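Local coordinates for protein probable tautomerase ywhB (Bacillus subtilis, PDB 2OPA) that belongs to the tautomerase family of small, oligomeric enzymes and holds 2-fluoro-3-(4-hydroxyphenyl)-2E-propeneoate in a pocket shared by several elements of the chain, at residues 7-12 with 42-47. Residues are numbered along the deposited sequence; the frame is centred on the assembly and turned at random.
Sequences MLEGRT and IEEMRK. With FHC (2-fluoro-3-(4-hydroxyphenyl)-2E-propeneoate), chain C.
I42 offers CG2 to the methyl CE of M7 at 4.0 Å; M7 gets there with CG wedged between backbone N and carbonyl carbon (chi1 57°) and the chain extended beyond, and L19 of helix 13-31 packs on both. E43 O accepts M7 N at 3.0 Å, while the E43 carboxylate forms a salt bridge with K6. E44 lies on the M7 face of the sheet; its OE1 takes a salt bridge from K16 and two waters, one also donating to L8 O and accepting from R11 N, the other accepting from G10 N, which links the carboxylate to the loop after strand 2-8. M45 N donates to M7 O at 2.7 Å and M45 O receives E9 N at 3.0 Å, continuing the parallel ladder. On the other face M45 CB meets L8 CD2 at 4.1 Å, and the chain, bent at chi3 (-76°), brings CE to 3.4 Å from F1 of FHC. R46 runs its CG alongside the E9 carboxylate, its guanidinium bound to D48; K47 CG touches L8 CD2. R11 NH1 bonds both L8 O and, at 2.7 Å, FHC O2. Adjacent strand ends of a beta-alpha-beta unit thus line the ligand pocket of a tautomerase-family fold.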
# COMPACT_ATOMS: atom_id res chain seq x y z
N MET A 7 -7.03 -10.66 0.93
CA MET A 7 -7.26 -12.10 0.92
C MET A 7 -7.65 -12.58 -0.47
O MET A 7 -8.01 -11.78 -1.33
CB MET A 7 -8.38 -12.47 1.90
CG MET A 7 -9.69 -11.74 1.64
SD MET A 7 -10.96 -12.12 2.86
CE MET A 7 -12.38 -11.32 2.11
N LEU A 8 -7.58 -13.89 -0.68
CA LEU A 8 -7.93 -14.50 -1.95
C LEU A 8 -9.41 -14.41 -2.28
O LEU A 8 -10.25 -14.34 -1.38
CB LEU A 8 -7.52 -15.98 -1.97
CG LEU A 8 -6.03 -16.33 -2.06
CD1 LEU A 8 -5.86 -17.83 -1.91
CD2 LEU A 8 -5.46 -15.86 -3.39
N GLU A 9 -9.72 -14.41 -3.57
CA GLU A 9 -11.11 -14.40 -4.02
C GLU A 9 -11.69 -15.71 -3.50
O GLU A 9 -10.95 -16.67 -3.25
CB GLU A 9 -11.18 -14.40 -5.54
CG GLU A 9 -10.52 -13.20 -6.22
CD GLU A 9 -10.51 -13.32 -7.73
OE1 GLU A 9 -10.15 -14.41 -8.23
OE2 GLU A 9 -10.84 -12.33 -8.43
N GLY A 10 -13.01 -15.77 -3.35
CA GLY A 10 -13.62 -17.00 -2.87
C GLY A 10 -14.55 -16.88 -1.69
O GLY A 10 -15.29 -17.82 -1.38
N ARG A 11 -14.52 -15.74 -1.01
CA ARG A 11 -15.39 -15.53 0.14
C ARG A 11 -16.76 -15.00 -0.29
O ARG A 11 -16.88 -14.29 -1.28
CB ARG A 11 -14.75 -14.55 1.13
CG ARG A 11 -13.80 -15.19 2.13
CD ARG A 11 -12.48 -15.61 1.53
NE ARG A 11 -11.66 -16.34 2.49
CZ ARG A 11 -10.35 -16.53 2.39
NH1 ARG A 11 -9.69 -16.04 1.35
NH2 ARG A 11 -9.69 -17.22 3.32
N THR A 12 -17.79 -15.37 0.47
CA THR A 12 -19.14 -14.93 0.17
C THR A 12 -19.33 -13.49 0.64
O THR A 12 -18.55 -12.99 1.45
CB THR A 12 -20.18 -15.83 0.87
OG1 THR A 12 -19.99 -15.76 2.29
CG2 THR A 12 -20.03 -17.29 0.43
N ILE A 42 -11.33 -3.97 1.86
CA ILE A 42 -11.12 -5.37 1.52
C ILE A 42 -10.50 -5.38 0.13
O ILE A 42 -11.02 -4.77 -0.80
CB ILE A 42 -12.43 -6.18 1.47
CG1 ILE A 42 -12.99 -6.37 2.88
CG2 ILE A 42 -12.16 -7.54 0.82
CD1 ILE A 42 -14.36 -7.03 2.91
N GLU A 43 -9.37 -6.07 0.00
CA GLU A 43 -8.68 -6.19 -1.27
C GLU A 43 -8.58 -7.67 -1.61
O GLU A 43 -7.98 -8.44 -0.87
CB GLU A 43 -7.28 -5.58 -1.18
CG GLU A 43 -7.28 -4.07 -1.32
CD GLU A 43 -5.94 -3.44 -0.98
OE1 GLU A 43 -4.91 -4.15 -1.03
OE2 GLU A 43 -5.92 -2.23 -0.67
N GLU A 44 -9.19 -8.06 -2.72
CA GLU A 44 -9.17 -9.44 -3.13
C GLU A 44 -8.02 -9.76 -4.06
O GLU A 44 -7.69 -8.99 -4.95
CB GLU A 44 -10.49 -9.81 -3.79
CG GLU A 44 -11.55 -10.13 -2.77
CD GLU A 44 -12.84 -10.57 -3.40
OE1 GLU A 44 -13.57 -11.35 -2.77
OE2 GLU A 44 -13.13 -10.12 -4.53
N MET A 45 -7.40 -10.92 -3.84
CA MET A 45 -6.28 -11.35 -4.66
C MET A 45 -6.67 -12.52 -5.55
O MET A 45 -7.47 -13.37 -5.17
CB MET A 45 -5.12 -11.81 -3.78
CG MET A 45 -4.53 -10.76 -2.87
SD MET A 45 -3.15 -11.50 -1.97
CE MET A 45 -3.99 -12.51 -0.76
N ARG A 46 -6.07 -12.56 -6.74
CA ARG A 46 -6.29 -13.65 -7.68
C ARG A 46 -5.15 -14.65 -7.45
O ARG A 46 -4.02 -14.26 -7.18
CB ARG A 46 -6.23 -13.10 -9.10
CG ARG A 46 -7.44 -12.27 -9.48
CD ARG A 46 -7.23 -11.55 -10.80
NE ARG A 46 -6.66 -12.43 -11.82
CZ ARG A 46 -6.64 -12.14 -13.13
NH1 ARG A 46 -6.10 -12.99 -13.99
NH2 ARG A 46 -7.20 -11.02 -13.57
N LYS A 47 -5.46 -15.95 -7.56
CA LYS A 47 -4.43 -16.98 -7.36
C LYS A 47 -3.25 -16.86 -8.32
O LYS A 47 -2.13 -17.23 -7.99
CB LYS A 47 -5.04 -18.38 -7.49
CG LYS A 47 -6.02 -18.70 -6.39
CD LYS A 47 -6.69 -20.04 -6.61
CE LYS A 47 -5.72 -21.19 -6.45
NZ LYS A 47 -6.40 -22.51 -6.59
C1 FHC C . -3.36 -18.06 1.89
C7 FHC C . -3.74 -16.63 1.89
C8 FHC C . -4.88 -15.89 1.99
C9 FHC C . -6.30 -16.28 2.16
O3 FHC C . -6.59 -17.59 2.24
O2 FHC C . -7.19 -15.47 2.23
F1 FHC C . -4.71 -14.54 1.92
C6 FHC C . -1.97 -18.39 1.75
C5 FHC C . -1.57 -19.73 1.75
C4 FHC C . -2.49 -20.79 1.88
O1 FHC C . -2.06 -22.09 1.87
C3 FHC C . -3.87 -20.49 2.02
C2 FHC C . -4.29 -19.15 2.02
O HOH W 1 -12.77 -13.22 -0.95
O HOH W 2 -8.29 -16.53 -7.82
O HOH W 3 -14.87 -13.68 -3.73